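Local structure of sporozoite-specific SAG protein (2WNK) at residues A[4-9]-A[121-126]; A[41-46]-A[58-63]; A[177-182]-A[228-233]. The protein is a SAG2-related surface antigen of the SRS family, specific to the sporozoite stage of Toxoplasma gondii, and probably faces the host at the parasite surface. All coordinates share one frame; numbering follows the deposited sequence.

Contact 1 (A[4-9]-A[121-126])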
# COMPACT_ATOMS: atom_id res chain seq x y z
N THR A 4 -3.47 18.44 4.12
CA THR A 4 -4.54 17.65 3.44
C THR A 4 -5.50 18.53 2.61
O THR A 4 -6.19 18.04 1.70
CB THR A 4 -5.35 16.87 4.43
OG1 THR A 4 -6.41 16.22 3.73
CG2 THR A 4 -5.93 17.77 5.50
N SER A 5 -5.53 19.81 2.93
CA SER A 5 -6.35 20.77 2.18
C SER A 5 -5.48 21.54 1.20
O SER A 5 -4.37 21.99 1.54
CB SER A 5 -7.07 21.73 3.14
OG SER A 5 -7.88 22.65 2.43
N CYS A 6 -5.97 21.71 -0.02
CA CYS A 6 -5.20 22.41 -1.07
C CYS A 6 -5.37 23.92 -0.92
O CYS A 6 -6.24 24.50 -1.59
CB CYS A 6 -5.63 21.91 -2.45
SG CYS A 6 -4.21 21.73 -3.63
N GLU A 7 -4.53 24.53 -0.05
CA GLU A 7 -4.59 25.94 0.37
C GLU A 7 -3.66 26.94 -0.32
O GLU A 7 -3.66 28.14 0.02
CB GLU A 7 -4.22 26.05 1.86
CG GLU A 7 -5.06 25.22 2.80
CD GLU A 7 -4.71 25.52 4.25
OE1 GLU A 7 -3.50 25.54 4.56
OE2 GLU A 7 -5.62 25.73 5.08
N THR A 8 -2.77 26.47 -1.18
CA THR A 8 -1.81 27.39 -1.72
C THR A 8 -1.97 27.45 -3.24
O THR A 8 -1.70 26.49 -3.92
CB THR A 8 -0.34 27.03 -1.30
OG1 THR A 8 -0.27 26.85 0.13
CG2 THR A 8 0.61 28.17 -1.66
N GLU A 9 -2.46 28.59 -3.74
CA GLU A 9 -2.56 28.80 -5.20
C GLU A 9 -1.18 28.76 -5.82
O GLU A 9 -0.23 29.35 -5.27
CB GLU A 9 -3.17 30.14 -5.52
CG GLU A 9 -4.68 30.13 -5.47
CD GLU A 9 -5.24 31.52 -5.58
OE1 GLU A 9 -4.96 32.35 -4.69
OE2 GLU A 9 -5.94 31.81 -6.56
N CYS A 121 -5.02 25.15 -7.07
CA CYS A 121 -4.11 24.39 -6.23
C CYS A 121 -4.12 22.96 -6.74
O CYS A 121 -5.19 22.45 -7.09
CB CYS A 121 -4.54 24.48 -4.73
SG CYS A 121 -3.40 23.59 -3.60
N GLY A 122 -2.95 22.31 -6.81
CA GLY A 122 -2.85 21.01 -7.49
C GLY A 122 -2.74 19.89 -6.45
O GLY A 122 -2.20 20.08 -5.36
N VAL A 123 -3.32 18.74 -6.80
CA VAL A 123 -3.26 17.54 -5.98
C VAL A 123 -2.63 16.45 -6.82
O VAL A 123 -3.14 16.16 -7.91
CB VAL A 123 -4.66 17.08 -5.61
CG1 VAL A 123 -4.59 15.71 -4.87
CG2 VAL A 123 -5.31 18.11 -4.72
N HIS A 124 -1.50 15.93 -6.36
CA HIS A 124 -0.78 14.90 -7.08
C HIS A 124 -0.85 13.63 -6.24
O HIS A 124 -0.40 13.64 -5.07
CB HIS A 124 0.66 15.31 -7.25
CG HIS A 124 1.51 14.22 -7.82
ND1 HIS A 124 2.78 13.95 -7.35
CD2 HIS A 124 1.26 13.29 -8.78
CE1 HIS A 124 3.28 12.92 -8.02
NE2 HIS A 124 2.38 12.51 -8.89
N ILE A 125 -1.39 12.56 -6.80
CA ILE A 125 -1.43 11.29 -6.09
C ILE A 125 -0.54 10.30 -6.84
O ILE A 125 -0.80 10.00 -8.02
CB ILE A 125 -2.85 10.73 -5.94
CG1 ILE A 125 -3.75 11.74 -5.20
CG2 ILE A 125 -2.77 9.37 -5.22
CD1 ILE A 125 -5.26 11.43 -5.26
N LEU A 126 0.52 9.87 -6.17
CA LEU A 126 1.44 8.86 -6.69
C LEU A 126 0.97 7.47 -6.23
O LEU A 126 0.84 7.22 -5.04
CB LEU A 126 2.86 9.12 -6.18
CG LEU A 126 3.86 8.09 -6.75
CD1 LEU A 126 3.94 8.19 -8.25
CD2 LEU A 126 5.25 8.16 -6.12
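Cys-121, the first residue of the strand segment, is joined to Cys-6 by a disulfide, with 2.0 Å between Cys-6 SG and Cys-121 SG. The C-S-S-C torsion of -80° has a left-handed sense and is close to the relaxed value for a disulfide. Two backbone oxygens of the loop also approach Cys-121: Cys-6 O lies 3.6 Å from Cys-121 CB, and Thr-8 O lies 3.4 Å from Cys-121 SG. The latter oxygen sits almost on the extension of the S-S bond, the Cys-6 SG-Cys-121 SG-Thr-8 O angle being about 170°, a geometry consistent with a weak sulfur-oxygen attraction. Gly-122 contributes its backbone, with its O 3.1 Å from Cys-6 SG. Here the oxygen stands roughly behind the CB-SG bond of Cys-6, at about 154°, so the two sulfurs each have a carbonyl oxygen opposite one of their bonds. Val-123 closes the contact: its CG1 is anti to its backbone N, which leaves CG2 beside that N and 3.9 Å from Cys-6 SG. Cys-6 itself is the centre of an inverse gamma turn in the loop preceding strand 12-17. No hydrogen bond spans the two segments, so the covalent link carries the attachment. In the first SRS domain, strand 121-127 runs between strand 12-17, its parallel neighbour, and the antiparallel strand 94-101; backbone bonds join Gly-122 to Ile-13 and Cys-121 to Cys-100. The loop bearing Cys-6 is also tied to strand 22-28, through backbone bonding with Asn-27.

Contact 2 (A[41-46]-A[58-63])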
# COMPACT_ATOMS: atom_id res chain seq x y z
N ALA A 41 -19.36 10.46 -10.52
CA ALA A 41 -19.18 9.30 -9.65
C ALA A 41 -18.96 8.01 -10.44
O ALA A 41 -19.26 7.95 -11.63
CB ALA A 41 -20.39 9.14 -8.68
N GLY A 42 -18.38 7.02 -9.78
CA GLY A 42 -18.26 5.67 -10.33
C GLY A 42 -17.57 5.51 -11.67
O GLY A 42 -16.44 5.99 -11.87
N ASP A 43 -18.24 4.84 -12.59
CA ASP A 43 -17.66 4.49 -13.89
C ASP A 43 -17.22 5.72 -14.68
O ASP A 43 -16.33 5.63 -15.52
CB ASP A 43 -18.69 3.70 -14.70
CG ASP A 43 -18.06 2.66 -15.60
OD1 ASP A 43 -16.82 2.52 -15.60
OD2 ASP A 43 -18.81 1.95 -16.30
N SER A 44 -17.84 6.87 -14.40
CA SER A 44 -17.65 8.08 -15.22
C SER A 44 -16.54 9.03 -14.75
O SER A 44 -16.26 10.01 -15.43
CB SER A 44 -18.94 8.90 -15.30
OG SER A 44 -20.00 8.21 -15.95
N THR A 45 -15.98 8.77 -13.56
CA THR A 45 -15.02 9.68 -12.92
C THR A 45 -13.82 9.90 -13.81
O THR A 45 -13.32 8.95 -14.40
CB THR A 45 -14.48 9.06 -11.62
OG1 THR A 45 -15.59 8.84 -10.74
CG2 THR A 45 -13.50 10.00 -10.92
N LYS A 46 -13.35 11.16 -13.89
CA LYS A 46 -12.15 11.47 -14.65
C LYS A 46 -11.04 11.98 -13.75
O LYS A 46 -11.30 12.48 -12.63
CB LYS A 46 -12.47 12.50 -15.74
CG LYS A 46 -13.54 12.02 -16.72
CD LYS A 46 -13.54 12.87 -17.99
CE LYS A 46 -12.36 12.49 -18.89
NZ LYS A 46 -12.24 13.36 -20.11
N ALA A 58 -10.38 8.87 -18.18
CA ALA A 58 -11.28 8.20 -17.25
C ALA A 58 -10.47 7.47 -16.20
O ALA A 58 -9.47 6.79 -16.51
CB ALA A 58 -12.20 7.23 -18.00
N LEU A 59 -10.91 7.57 -14.95
CA LEU A 59 -10.22 6.91 -13.87
C LEU A 59 -10.00 5.40 -14.11
O LEU A 59 -8.93 4.87 -13.79
CB LEU A 59 -10.96 7.14 -12.55
CG LEU A 59 -10.41 6.37 -11.35
CD1 LEU A 59 -8.98 6.77 -11.01
CD2 LEU A 59 -11.30 6.60 -10.14
N LYS A 60 -11.00 4.68 -14.63
CA LYS A 60 -10.82 3.22 -14.78
C LYS A 60 -9.81 2.80 -15.84
O LYS A 60 -9.39 1.63 -15.87
CB LYS A 60 -12.14 2.50 -15.06
CG LYS A 60 -13.12 3.27 -15.87
CD LYS A 60 -13.90 4.16 -14.90
CE LYS A 60 -13.71 3.74 -13.41
NZ LYS A 60 -14.02 4.81 -12.39
N ASP A 61 -9.47 3.75 -16.70
CA ASP A 61 -8.47 3.55 -17.76
C ASP A 61 -7.06 3.89 -17.29
O ASP A 61 -6.08 3.68 -18.04
CB ASP A 61 -8.80 4.46 -18.94
CG ASP A 61 -10.01 3.99 -19.68
OD1 ASP A 61 -10.27 2.77 -19.66
OD2 ASP A 61 -10.68 4.85 -20.30
N VAL A 62 -6.95 4.47 -16.10
CA VAL A 62 -5.63 4.72 -15.49
C VAL A 62 -5.38 3.87 -14.26
O VAL A 62 -4.29 3.33 -14.05
CB VAL A 62 -5.44 6.21 -15.16
CG1 VAL A 62 -4.09 6.44 -14.54
CG2 VAL A 62 -5.57 6.99 -16.41
N LEU A 63 -6.41 3.74 -13.43
CA LEU A 63 -6.38 2.85 -12.29
C LEU A 63 -7.64 1.98 -12.38
O LEU A 63 -8.75 2.46 -12.13
CB LEU A 63 -6.37 3.65 -10.98
CG LEU A 63 -5.15 4.52 -10.72
CD1 LEU A 63 -5.43 5.41 -9.50
CD2 LEU A 63 -3.90 3.67 -10.48
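Lys-46 and Ala-58 form an antiparallel, non-hydrogen-bonded pair with their CA atoms 4.3 Å apart, and from there the chains splay until Asp-43 CA and Lys-60 CA are 7.0 Å apart. Next to that pair, Leu-59 N donates to Thr-45 O at 2.8 Å; the N-H...O angle of 174° makes the bond nearly straight, although the donor is tilted from the carbonyl plane. The side chains of Thr-45 and Leu-59 lie alongside each other and point the same way, with Thr-45 CG2 4.1 Å from Leu-59 CD2. Thr-45 CG2 is itself anti to the backbone N, and in Leu-59 it is CG, the carbon bearing CD2, that takes this position. Thr-45 OG1 turns elsewhere, to the backbone O of Glu-40. Lys-60 reaches back over the turn at residues 42-45, and its NZ is modelled 2.7 Å from Gly-42 O, above the carbonyl plane. That oxygen also accepts from Thr-45 N, which arrives from the opposite face, so as modelled two donors reach it. The path of the lysine, and with it the exact geometry of the NZ bond, is doubtful, because Lys-60 CD is placed only 2.9 Å from Asp-43 O and chi3 of -15° is nearly eclipsed. Asp-43 OD1 stays 4.8 Å from Lys-60 NZ, too far for a salt bridge. The contact lies where strands 46-48 and 56-58 open out, a hairpin of the first SRS domain carrying the Cys-48 to Cys-53 disulfide and a Lys-46 to Glu-56 salt bridge. Beyond it, Val-62 and Leu-63 pack on Val-96 and Thr-94 of strand 94-101.

Contact 3 (A[177-182]-A[228-233])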
# COMPACT_ATOMS: atom_id res chain seq x y z
N ASP A 177 4.28 -25.18 14.11
CA ASP A 177 3.21 -24.66 13.25
C ASP A 177 2.28 -23.73 14.03
O ASP A 177 1.43 -23.07 13.40
CB ASP A 177 2.39 -25.84 12.77
CG ASP A 177 3.10 -26.70 11.74
OD1 ASP A 177 4.15 -26.29 11.23
OD2 ASP A 177 2.63 -27.82 11.48
N SER A 178 2.36 -23.71 15.37
CA SER A 178 1.37 -22.93 16.18
C SER A 178 1.59 -21.43 16.04
O SER A 178 0.67 -20.65 16.24
CB SER A 178 1.39 -23.30 17.67
OG SER A 178 2.65 -22.98 18.23
N CYS A 179 2.79 -21.07 15.64
CA CYS A 179 3.20 -19.65 15.52
C CYS A 179 2.95 -18.84 16.77
O CYS A 179 2.38 -17.74 16.67
CB CYS A 179 2.52 -19.01 14.30
SG CYS A 179 2.72 -19.93 12.80
N GLU A 180 3.36 -19.40 17.91
CA GLU A 180 3.18 -18.86 19.28
C GLU A 180 4.49 -18.55 20.01
O GLU A 180 4.55 -17.57 20.76
CB GLU A 180 2.34 -19.83 20.15
CG GLU A 180 0.91 -19.82 19.69
CD GLU A 180 0.00 -20.88 20.35
OE1 GLU A 180 0.47 -21.67 21.18
OE2 GLU A 180 -1.22 -20.91 19.98
N THR A 181 5.51 -19.39 19.85
CA THR A 181 6.80 -19.21 20.54
C THR A 181 7.73 -18.29 19.75
O THR A 181 8.07 -18.59 18.61
CB THR A 181 7.47 -20.55 20.77
OG1 THR A 181 6.59 -21.36 21.57
CG2 THR A 181 8.80 -20.39 21.54
N GLU A 182 8.08 -17.16 20.35
CA GLU A 182 8.98 -16.18 19.72
C GLU A 182 10.43 -16.49 20.02
O GLU A 182 10.84 -16.72 21.17
CB GLU A 182 8.64 -14.75 20.14
CG GLU A 182 9.47 -13.67 19.45
CD GLU A 182 8.98 -12.27 19.79
OE1 GLU A 182 7.74 -12.05 19.86
OE2 GLU A 182 9.85 -11.38 19.94
N ALA A 228 -5.14 -13.10 13.05
CA ALA A 228 -3.91 -13.24 12.28
C ALA A 228 -4.08 -14.07 11.01
O ALA A 228 -4.82 -15.09 11.01
CB ALA A 228 -2.78 -13.84 13.15
N CYS A 229 -3.38 -13.64 9.97
CA CYS A 229 -3.07 -14.46 8.81
C CYS A 229 -1.62 -14.97 9.03
O CYS A 229 -0.73 -14.19 9.29
CB CYS A 229 -3.13 -13.61 7.53
SG CYS A 229 -3.05 -14.56 6.00
N LYS A 230 -1.42 -16.27 8.90
CA LYS A 230 -0.12 -16.86 9.26
C LYS A 230 0.67 -17.10 7.97
O LYS A 230 0.17 -17.61 6.99
CB LYS A 230 -0.40 -18.20 9.94
CG LYS A 230 -0.95 -18.05 11.37
CD LYS A 230 -1.18 -19.43 12.02
CE LYS A 230 -2.01 -19.31 13.31
NZ LYS A 230 -2.67 -20.59 13.71
N VAL A 231 1.96 -16.83 8.01
CA VAL A 231 2.85 -17.11 6.90
C VAL A 231 3.90 -18.07 7.44
O VAL A 231 4.73 -17.77 8.32
CB VAL A 231 3.54 -15.82 6.37
CG1 VAL A 231 4.37 -16.13 5.15
CG2 VAL A 231 2.41 -14.79 6.02
N LEU A 232 3.90 -19.27 6.87
CA LEU A 232 4.77 -20.33 7.39
C LEU A 232 5.78 -20.66 6.30
O LEU A 232 5.41 -21.15 5.23
CB LEU A 232 3.87 -21.53 7.73
CG LEU A 232 4.43 -22.70 8.52
CD1 LEU A 232 5.10 -22.25 9.85
CD2 LEU A 232 3.29 -23.67 8.81
N VAL A 233 7.05 -20.45 6.61
CA VAL A 233 8.12 -20.70 5.64
C VAL A 233 8.89 -21.94 6.06
O VAL A 233 9.54 -21.96 7.11
CB VAL A 233 9.07 -19.56 5.57
CG1 VAL A 233 10.05 -19.73 4.40
CG2 VAL A 233 8.35 -18.23 5.52
O HOH W 1 -1.96 -21.28 16.12
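Cys-179 and Asp-177 face Lys-230 and Leu-232 respectively as the loop passes obliquely over the strand, with two similar closest CA approaches: 7.6 Å between Cys-179 CA and Lys-230 CA, and 7.5 Å between Asp-177 CA and Leu-232 CA. This is too wide for backbone bonding, and none occurs. The loop curls tightly, with a cis peptide before Asp-177 and left-handed backbone angles (52°, 47°) at Cys-179. Cys-179 SG then rests 4.0 Å from Lys-230 CD and 4.4 Å from Leu-232 CD1. Strand alternation explains the choice of partners: Lys-230 and Leu-232 point toward the loop, whereas Val-231 points away. In the second SRS domain the loop thus lies across one face of the sheet formed by strands 142-147, 228-235, 215-222 and 164-166. The Cys-179 to Cys-218 disulfide staples it to strand 215-222, next to strand 228-235. The side chains of Asp-177 and Leu-232 cross at about a right angle, with Asp-177 OD1 3.7 Å from Leu-232 CD2, and the same oxygen makes a salt bridge with Lys-216. Lys-230, extended beyond CG, brings its NZ within 4.2 Å of Ser-178 O, and a water spans this gap. The water accepts from Lys-230 NZ at 2.6 Å and donates to Ser-178 O at 2.7 Å.

Overall arrangement
From the N terminus, contact 1 closes the longest loop: 4-9 returns to 121-126 after 111 intervening residues, joining the two ends of the first SRS range. Contact 2 falls wholly within that span, where 41-46 meets 58-63 across only 11 residues, at the open end of the 46-48/56-58 hairpin. The two do not touch; their nearest atoms are about 6 Å apart. Contact 3 follows in series, in the second SRS range, binding the loop before strand 182-184 to the last strand, 228-235. Its centre is about 42 Å from that of contact 1 and 40 Å from that of contact 2, on the opposite side of the chain's centre. No contact crosses another.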